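Local coordinates for protein beta-N-acetylhexosaminidase (Arthrobacter aurescens, PDB 3RCN) that probably catalyses the hydrolysis of terminal non-reducing N-acetyl-D-hexosamine residues in N-acetyl-beta-D-hexosaminides, as a glycosyl hydrolase of family 20, at residues Asp416-Pro421 with Val467-Phe472; Val420-Val425 with Ser458-Ser463; Tyr513-Leu516 with Trp522-Arg525. One frame throughout, in Å; residues are numbered along the deposited sequence.

Contact 1 (Asp416-Pro421 with Val467-Phe472); sequences DDEPVP and VQFAAF
F469, on helix 464-471 of the family 20 catalytic barrel domain, meets E418 and P419 in the long loop that leads to strand 422-423. The contact is small and buried. F469 and P419 approach from opposite directions. The phenyl ring brings its CE1 and CZ corner to the proline ring. P419 CG lies 3.6 Å from F469 CE1, and P419 CD lies 3.9 Å from F469 CZ. The proline sits obliquely to the aromatic ring, and the contact between them is apolar. In F469, CG is anti to the backbone N (chi1 175°), which sends the ring out from the helix to the loop.

E418 comes to the same ring at its rim. Its chain bends at chi2 (-57°), and this turns the carboxylate back toward the helix. E418 OE1 stands 4.2 Å from F469 CZ, near the ring plane, and the two planes are only 20° apart. This is a loose edge approach, at the limit of contact. The main partner of the carboxylate is R514, whose NH1 forms a salt bridge with E418 OE2. The buried charge is therefore probably balanced.

The helical bond from A471 N to V467 O, 2.9 Å long, belongs to the last turn carrying F469. F472 is the first residue to leave the helix. Around the contact, R514 and Q523 from the loop after helix 491-508 also pack on F469. P519 of that loop touches E418. The phenyl ring thus lies where helix 464-471 meets two loops, one before strand 422-423 and one before strand 531-532.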
loop_
_atom_site.group_PDB
_atom_site.type_symbol
_atom_site.label_atom_id
_atom_site.label_comp_id
_atom_site.label_asym_id
_atom_site.label_seq_id
_atom_site.Cartn_x
_atom_site.Cartn_y
_atom_site.Cartn_z
ATOM N N ASP A 416 21.762 -1.498 21.579
ATOM C CA ASP A 416 21.221 -0.168 21.337
ATOM C C ASP A 416 20.986 0.186 19.861
ATOM O O ASP A 416 20.506 1.279 19.558
ATOM C CB ASP A 416 22.099 0.888 22.025
ATOM C CG ASP A 416 22.272 0.626 23.522
ATOM O OD1 ASP A 416 22.120 1.576 24.320
ATOM O OD2 ASP A 416 22.566 -0.530 23.900
ATOM N N ASP A 417 21.312 -0.718 18.941
ATOM C CA ASP A 417 21.086 -0.419 17.528
ATOM C C ASP A 417 19.711 -0.793 16.963
ATOM O O ASP A 417 19.350 -0.361 15.871
ATOM C CB ASP A 417 22.207 -0.980 16.667
ATOM C CG ASP A 417 23.455 -0.121 16.734
ATOM O OD1 ASP A 417 23.542 0.864 15.962
ATOM O OD2 ASP A 417 24.334 -0.415 17.577
ATOM N N GLU A 418 18.934 -1.563 17.714
ATOM C CA GLU A 418 17.564 -1.871 17.324
ATOM C C GLU A 418 16.658 -0.672 17.646
ATOM O O GLU A 418 16.807 -0.038 18.690
ATOM C CB GLU A 418 17.067 -3.134 18.046
ATOM C CG GLU A 418 17.919 -4.389 17.830
ATOM C CD GLU A 418 18.080 -4.751 16.353
ATOM O OE1 GLU A 418 17.053 -4.808 15.635
ATOM O OE2 GLU A 418 19.233 -4.971 15.907
ATOM N N PRO A 419 15.729 -0.342 16.736
ATOM C CA PRO A 419 14.795 0.784 16.914
ATOM C C PRO A 419 13.751 0.604 18.043
ATOM O O PRO A 419 13.088 -0.419 18.080
ATOM C CB PRO A 419 14.089 0.871 15.548
ATOM C CG PRO A 419 14.252 -0.485 14.940
ATOM C CD PRO A 419 15.576 -0.997 15.425
ATOM N N VAL A 420 13.595 1.610 18.906
ATOM C CA VAL A 420 12.670 1.574 20.046
ATOM C C VAL A 420 12.599 0.198 20.711
ATOM O O VAL A 420 11.553 -0.460 20.666
ATOM C CB VAL A 420 11.246 1.993 19.629
ATOM C CG1 VAL A 420 10.418 2.383 20.852
ATOM C CG2 VAL A 420 11.301 3.137 18.626
ATOM N N PRO A 421 13.715 -0.252 21.309
ATOM C CA PRO A 421 13.765 -1.604 21.878
ATOM C C PRO A 421 12.866 -1.783 23.103
ATOM O O PRO A 421 12.966 -1.037 24.079
ATOM C CB PRO A 421 15.229 -1.743 22.279
ATOM C CG PRO A 421 15.652 -0.356 22.588
ATOM C CD PRO A 421 14.937 0.515 21.599
ATOM N N VAL A 467 5.935 -1.763 10.700
ATOM C CA VAL A 467 5.267 -3.029 10.935
ATOM C C VAL A 467 5.947 -4.180 10.184
ATOM O O VAL A 467 6.076 -5.295 10.707
ATOM C CB VAL A 467 3.772 -2.955 10.567
ATOM C CG1 VAL A 467 3.195 -4.358 10.424
ATOM C CG2 VAL A 467 2.999 -2.130 11.613
ATOM N N GLN A 468 6.398 -3.909 8.962
ATOM C CA GLN A 468 7.078 -4.930 8.156
ATOM C C GLN A 468 8.422 -5.318 8.770
ATOM O O GLN A 468 8.842 -6.480 8.741
ATOM C CB GLN A 468 7.277 -4.435 6.723
ATOM C CG GLN A 468 5.978 -4.254 5.969
ATOM C CD GLN A 468 6.203 -3.792 4.554
ATOM O OE1 GLN A 468 7.205 -3.138 4.254
ATOM N NE2 GLN A 468 5.279 -4.141 3.665
ATOM N N PHE A 469 9.090 -4.317 9.319
ATOM C CA PHE A 469 10.369 -4.514 9.946
ATOM C C PHE A 469 10.154 -5.439 11.156
ATOM O O PHE A 469 10.913 -6.388 11.382
ATOM C CB PHE A 469 10.938 -3.153 10.352
ATOM C CG PHE A 469 12.223 -3.238 11.119
ATOM C CD1 PHE A 469 12.214 -3.390 12.500
ATOM C CD2 PHE A 469 13.441 -3.167 10.467
ATOM C CE1 PHE A 469 13.397 -3.474 13.209
ATOM C CE2 PHE A 469 14.621 -3.248 11.172
ATOM C CZ PHE A 469 14.598 -3.406 12.546
ATOM N N ALA A 470 9.102 -5.163 11.920
ATOM C CA ALA A 470 8.803 -5.938 13.119
ATOM C C ALA A 470 8.421 -7.360 12.754
ATOM O O ALA A 470 8.911 -8.310 13.348
ATOM C CB ALA A 470 7.686 -5.276 13.928
ATOM N N ALA A 471 7.560 -7.505 11.757
ATOM C CA ALA A 471 7.002 -8.814 11.451
ATOM C C ALA A 471 7.984 -9.732 10.749
ATOM O O ALA A 471 7.925 -10.952 10.907
ATOM C CB ALA A 471 5.721 -8.673 10.630
ATOM N N PHE A 472 8.880 -9.168 9.952
ATOM C CA PHE A 472 9.759 -10.017 9.148
ATOM C C PHE A 472 11.219 -9.756 9.416
ATOM O O PHE A 472 11.593 -8.624 9.735
ATOM C CB PHE A 472 9.447 -9.850 7.666
ATOM C CG PHE A 472 8.104 -10.366 7.289
ATOM C CD1 PHE A 472 7.915 -11.720 7.054
ATOM C CD2 PHE A 472 7.017 -9.508 7.200
ATOM C CE1 PHE A 472 6.673 -12.218 6.721
ATOM C CE2 PHE A 472 5.768 -9.994 6.859
ATOM C CZ PHE A 472 5.592 -11.356 6.620
#

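Contact 2 (Val420-Val425 with Ser458-Ser463); sequences VPVGFV and SEHLDS. With SO4 (sulfate ion), chain B.
V420 and V422 pack on the imidazole of H460, and this is the tight part of the contact. V420 CG1 lies over one ring face, 3.6 Å from H460 CG. It makes a CH-pi contact, 3.8 Å from the ring centroid and 19° off the normal. CG1 of V420 is anti to the backbone N (chi1 -162°), which lays this methyl on the ring. The opposite face is covered by E459 CB of the same loop, so the imidazole is sandwiched between aliphatic groups. V422 adds a second methyl at an oblique angle, with its CG1 3.7 Å from H460 NE2. The ring of W277 also meets the imidazole, at about a right angle.

Beyond H460 the loop runs to a looser, polar side, where D462 and S463 do not touch segment 420-425. S463 is the N-cap of helix 464-471. Its OG takes a bond from R466 N, and S463 OG gives one to sulfate O2, 2.7 Å away. R465 of the same chain and R215 of the second subunit also bind this sulfate, which probably came from the crystallisation liquor. D462 forms a salt bridge to R215 of that subunit.

The contact joins the end of the loop before strand 422-423 to the turn after barrel strand 449-456. Strand 422-423 pairs in parallel with strand 531-532, and helix 464-471 starts directly after S463.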
loop_
_atom_site.group_PDB
_atom_site.type_symbol
_atom_site.label_atom_id
_atom_site.label_comp_id
_atom_site.label_asym_id
_atom_site.label_seq_id
_atom_site.Cartn_x
_atom_site.Cartn_y
_atom_site.Cartn_z
ATOM N N VAL A 420 13.595 1.610 18.906
ATOM C CA VAL A 420 12.670 1.574 20.046
ATOM C C VAL A 420 12.599 0.198 20.711
ATOM O O VAL A 420 11.553 -0.460 20.666
ATOM C CB VAL A 420 11.246 1.993 19.629
ATOM C CG1 VAL A 420 10.418 2.383 20.852
ATOM C CG2 VAL A 420 11.301 3.137 18.626
ATOM N N PRO A 421 13.715 -0.252 21.309
ATOM C CA PRO A 421 13.765 -1.604 21.878
ATOM C C PRO A 421 12.866 -1.783 23.103
ATOM O O PRO A 421 12.966 -1.037 24.079
ATOM C CB PRO A 421 15.229 -1.743 22.279
ATOM C CG PRO A 421 15.652 -0.356 22.588
ATOM C CD PRO A 421 14.937 0.515 21.599
ATOM N N VAL A 422 12.047 -2.828 23.069
ATOM C CA VAL A 422 11.106 -3.118 24.134
ATOM C C VAL A 422 10.910 -4.622 24.234
ATOM O O VAL A 422 11.121 -5.349 23.267
ATOM C CB VAL A 422 9.718 -2.456 23.910
ATOM C CG1 VAL A 422 9.799 -0.937 24.021
ATOM C CG2 VAL A 422 9.105 -2.887 22.582
ATOM N N GLY A 423 10.511 -5.088 25.408
ATOM C CA GLY A 423 10.258 -6.496 25.599
ATOM C C GLY A 423 11.548 -7.281 25.667
ATOM O O GLY A 423 12.626 -6.715 25.835
ATOM N N PHE A 424 11.412 -8.597 25.567
ATOM C CA PHE A 424 12.535 -9.522 25.604
ATOM C C PHE A 424 13.236 -9.583 24.257
ATOM O O PHE A 424 12.634 -9.274 23.226
ATOM C CB PHE A 424 12.046 -10.919 25.990
ATOM C CG PHE A 424 11.079 -10.924 27.139
ATOM C CD1 PHE A 424 11.490 -10.555 28.405
ATOM C CD2 PHE A 424 9.757 -11.287 26.945
ATOM C CE1 PHE A 424 10.602 -10.551 29.459
ATOM C CE2 PHE A 424 8.868 -11.291 27.999
ATOM C CZ PHE A 424 9.292 -10.923 29.257
ATOM N N VAL A 425 14.502 -9.988 24.251
ATOM C CA VAL A 425 15.143 -10.233 22.975
ATOM C C VAL A 425 14.482 -11.468 22.400
ATOM O O VAL A 425 14.546 -12.537 22.996
ATOM C CB VAL A 425 16.650 -10.540 23.125
ATOM C CG1 VAL A 425 17.257 -10.914 21.762
ATOM C CG2 VAL A 425 17.385 -9.357 23.748
ATOM N N SER A 458 1.260 -2.411 18.012
ATOM C CA SER A 458 1.651 -1.277 17.173
ATOM C C SER A 458 2.056 0.027 17.864
ATOM O O SER A 458 2.204 1.044 17.190
ATOM C CB SER A 458 0.658 -1.035 16.030
ATOM O OG SER A 458 -0.564 -0.500 16.502
ATOM N N GLU A 459 2.185 0.018 19.190
ATOM C CA GLU A 459 2.532 1.240 19.919
ATOM C C GLU A 459 3.673 1.979 19.239
ATOM O O GLU A 459 3.605 3.190 19.013
ATOM C CB GLU A 459 3.004 0.924 21.353
ATOM C CG GLU A 459 1.931 0.512 22.331
ATOM C CD GLU A 459 1.762 -1.001 22.426
ATOM O OE1 GLU A 459 2.149 -1.716 21.474
ATOM O OE2 GLU A 459 1.247 -1.473 23.461
ATOM N N HIS A 460 4.741 1.246 18.950
ATOM C CA HIS A 460 5.932 1.840 18.365
ATOM C C HIS A 460 6.073 1.708 16.846
ATOM O O HIS A 460 7.021 2.241 16.269
ATOM C CB HIS A 460 7.154 1.290 19.085
ATOM C CG HIS A 460 7.012 1.342 20.569
ATOM N ND1 HIS A 460 6.678 2.501 21.236
ATOM C CD2 HIS A 460 7.120 0.379 21.512
ATOM C CE1 HIS A 460 6.613 2.256 22.531
ATOM N NE2 HIS A 460 6.869 0.975 22.725
ATOM N N LEU A 461 5.143 1.019 16.191
ATOM C CA LEU A 461 5.264 0.912 14.757
ATOM C C LEU A 461 4.264 1.889 14.150
ATOM O O LEU A 461 3.088 1.572 13.950
ATOM C CB LEU A 461 4.941 -0.531 14.346
ATOM C CG LEU A 461 5.471 -1.569 15.354
ATOM C CD1 LEU A 461 4.927 -2.951 15.086
ATOM C CD2 LEU A 461 7.017 -1.600 15.419
ATOM N N ASP A 462 4.800 3.031 13.729
ATOM C CA ASP A 462 3.997 4.171 13.288
ATOM C C ASP A 462 3.858 4.308 11.765
ATOM O O ASP A 462 3.316 5.296 11.276
ATOM C CB ASP A 462 4.481 5.467 13.939
ATOM C CG ASP A 462 5.949 5.729 13.693
ATOM O OD1 ASP A 462 6.687 4.762 13.390
ATOM O OD2 ASP A 462 6.359 6.906 13.802
ATOM N N SER A 463 4.422 3.357 11.031
ATOM C CA SER A 463 4.178 3.253 9.605
ATOM C C SER A 463 4.080 1.783 9.258
ATOM O O SER A 463 4.554 0.941 10.021
ATOM C CB SER A 463 5.317 3.898 8.805
ATOM O OG SER A 463 6.520 3.178 8.975
HETATM S S SO4 B . 9.085 5.708 7.734
HETATM O O1 SO4 B . 10.520 5.988 7.710
HETATM O O2 SO4 B . 8.859 4.374 8.277
HETATM O O3 SO4 B . 8.435 6.702 8.581
HETATM O O4 SO4 B . 8.528 5.788 6.385
#

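Contact 3 (Tyr513-Leu516 with Trp522-Arg525); sequences YRPL and WQQR
The side-chain amide of Q523 gives its NE2 hydrogen to the backbone oxygen of Y513. Q523 NE2 and Y513 O are 3.1 Å apart, with an N-H...O angle of 147°. The donor stands above the carbonyl plane, 41° out of it, and the oxygen is tilted from the amide plane. The bond is therefore moderate in geometry. CG of Q523 is anti to the carbonyl carbon, and the chain beyond it is extended (chi2 168°), which carries the amide across to the backbone of segment 513-516.

At the other end of the amide, Q523 OE1 accepts a bond from A520 N, just before its own segment. Q523 OE1 also lies 3.5 Å from P515 CD, with the proline coming from the opposite direction. Both ends of the amide are thus engaged, which fixes its rotation. Both segments belong to the loop between helix 491-508 and strand 531-532. Y513 packs against that helix, where its OH bonds E507, and Q523 packs on F469 of helix 464-471.

R525 ties down the second segment itself. R525 NH1 gives one bond to W522 O (3.0 Å) and another to Q524 O (2.8 Å). W522 O lies in the guanidinium plane. NH2 of R525 forms a salt bridge to the bound sulfate, an anion that R215 of the second subunit also binds.

Replacing Q523 with an alanine would probably leave Y513 O and A520 N without their mate and open a gap beside P515 and the F469 ring.

In this irregular loop, side-chain amide and guanidinium groups satisfy backbone atoms. One glutamine links two backbone sites, and so holds the loop folded upon itself at the surface.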
loop_
_atom_site.group_PDB
_atom_site.type_symbol
_atom_site.label_atom_id
_atom_site.label_comp_id
_atom_site.label_asym_id
_atom_site.label_seq_id
_atom_site.Cartn_x
_atom_site.Cartn_y
_atom_site.Cartn_z
ATOM N N TYR A 513 12.047 -5.923 5.401
ATOM C CA TYR A 513 12.258 -6.690 6.616
ATOM C C TYR A 513 13.501 -6.221 7.357
ATOM O O TYR A 513 14.206 -5.347 6.874
ATOM C CB TYR A 513 12.403 -8.161 6.240
ATOM C CG TYR A 513 13.439 -8.393 5.172
ATOM C CD1 TYR A 513 13.080 -8.433 3.822
ATOM C CD2 TYR A 513 14.777 -8.562 5.506
ATOM C CE1 TYR A 513 14.024 -8.637 2.837
ATOM C CE2 TYR A 513 15.732 -8.770 4.536
ATOM C CZ TYR A 513 15.353 -8.807 3.200
ATOM O OH TYR A 513 16.316 -9.020 2.242
ATOM N N ARG A 514 13.780 -6.803 8.525
ATOM C CA ARG A 514 15.055 -6.542 9.188
ATOM C C ARG A 514 16.100 -7.397 8.510
ATOM O O ARG A 514 15.970 -8.615 8.491
ATOM C CB ARG A 514 15.036 -6.880 10.683
ATOM C CG ARG A 514 16.197 -6.219 11.454
ATOM C CD ARG A 514 16.351 -6.708 12.892
ATOM N NE ARG A 514 17.196 -7.899 12.943
ATOM C CZ ARG A 514 18.383 -7.970 13.544
ATOM N NH1 ARG A 514 18.890 -6.924 14.184
ATOM N NH2 ARG A 514 19.058 -9.112 13.520
ATOM N N PRO A 515 17.137 -6.766 7.936
ATOM C CA PRO A 515 18.207 -7.574 7.350
ATOM C C PRO A 515 18.864 -8.404 8.441
ATOM O O PRO A 515 18.912 -7.975 9.594
ATOM C CB PRO A 515 19.179 -6.527 6.809
ATOM C CG PRO A 515 18.339 -5.317 6.572
ATOM C CD PRO A 515 17.358 -5.325 7.720
ATOM N N LEU A 516 19.357 -9.582 8.078
ATOM C CA LEU A 516 19.926 -10.495 9.054
ATOM C C LEU A 516 21.085 -9.894 9.861
ATOM O O LEU A 516 21.276 -10.211 11.047
ATOM C CB LEU A 516 20.332 -11.793 8.367
ATOM C CG LEU A 516 19.166 -12.771 8.168
ATOM C CD1 LEU A 516 17.986 -12.122 7.454
ATOM C CD2 LEU A 516 19.636 -13.991 7.408
ATOM N N TRP A 522 18.287 3.656 7.693
ATOM C CA TRP A 522 17.014 4.382 7.658
ATOM C C TRP A 522 15.935 3.706 8.502
ATOM O O TRP A 522 14.864 4.261 8.720
ATOM C CB TRP A 522 16.511 4.597 6.221
ATOM C CG TRP A 522 16.319 3.339 5.446
ATOM C CD1 TRP A 522 15.183 2.574 5.374
ATOM C CD2 TRP A 522 17.291 2.688 4.624
ATOM N NE1 TRP A 522 15.395 1.483 4.555
ATOM C CE2 TRP A 522 16.684 1.534 4.085
ATOM C CE3 TRP A 522 18.621 2.962 4.300
ATOM C CZ2 TRP A 522 17.365 0.660 3.242
ATOM C CZ3 TRP A 522 19.296 2.093 3.452
ATOM C CH2 TRP A 522 18.667 0.959 2.936
ATOM N N GLN A 523 16.220 2.493 8.948
ATOM C CA GLN A 523 15.332 1.757 9.841
ATOM C C GLN A 523 15.592 2.046 11.315
ATOM O O GLN A 523 14.798 1.677 12.174
ATOM C CB GLN A 523 15.483 0.260 9.602
ATOM C CG GLN A 523 14.906 -0.214 8.281
ATOM C CD GLN A 523 15.339 -1.624 7.972
ATOM O OE1 GLN A 523 16.329 -2.117 8.527
ATOM N NE2 GLN A 523 14.599 -2.292 7.100
ATOM N N GLN A 524 16.711 2.685 11.614
ATOM C CA GLN A 524 17.025 3.022 12.990
ATOM C C GLN A 524 16.243 4.242 13.507
ATOM O O GLN A 524 15.758 5.062 12.735
ATOM C CB GLN A 524 18.531 3.201 13.142
ATOM C CG GLN A 524 19.271 1.893 13.015
ATOM C CD GLN A 524 20.763 2.083 12.976
ATOM O OE1 GLN A 524 21.297 2.991 13.615
ATOM N NE2 GLN A 524 21.450 1.235 12.211
ATOM N N ARG A 525 16.091 4.334 14.818
ATOM C CA ARG A 525 15.416 5.477 15.421
ATOM C C ARG A 525 16.126 5.860 16.718
ATOM O O ARG A 525 15.644 5.565 17.805
ATOM C CB ARG A 525 13.942 5.154 15.708
ATOM C CG ARG A 525 13.136 4.684 14.490
ATOM C CD ARG A 525 12.408 5.824 13.767
ATOM N NE ARG A 525 11.600 5.339 12.641
ATOM C CZ ARG A 525 12.087 5.016 11.441
ATOM N NH1 ARG A 525 13.389 5.115 11.197
ATOM N NH2 ARG A 525 11.278 4.580 10.483
#

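Overall arrangement
Contact 1 is the buried one, contact 2 is partly buried and contact 3 lies at the surface. Contacts 1 and 2 share V420 and P421, and they use helix 464-471 and the loop before it. L461 of contact 2 packs on V467 and A470 of contact 1. Contact 3 touches contact 1 through R514, by salt bridge to E418 and a probable backbone bond to F472, and through Q523 on F469. Contacts 2 and 3 do not touch, but R525 and S463 bind the same sulfate near the second subunit. The chemistry differs with place: contact 1 is mainly apolar with one carboxylate, contact 2 rests methyls on an imidazole, and contact 3 depends on a side-chain to backbone hydrogen bond.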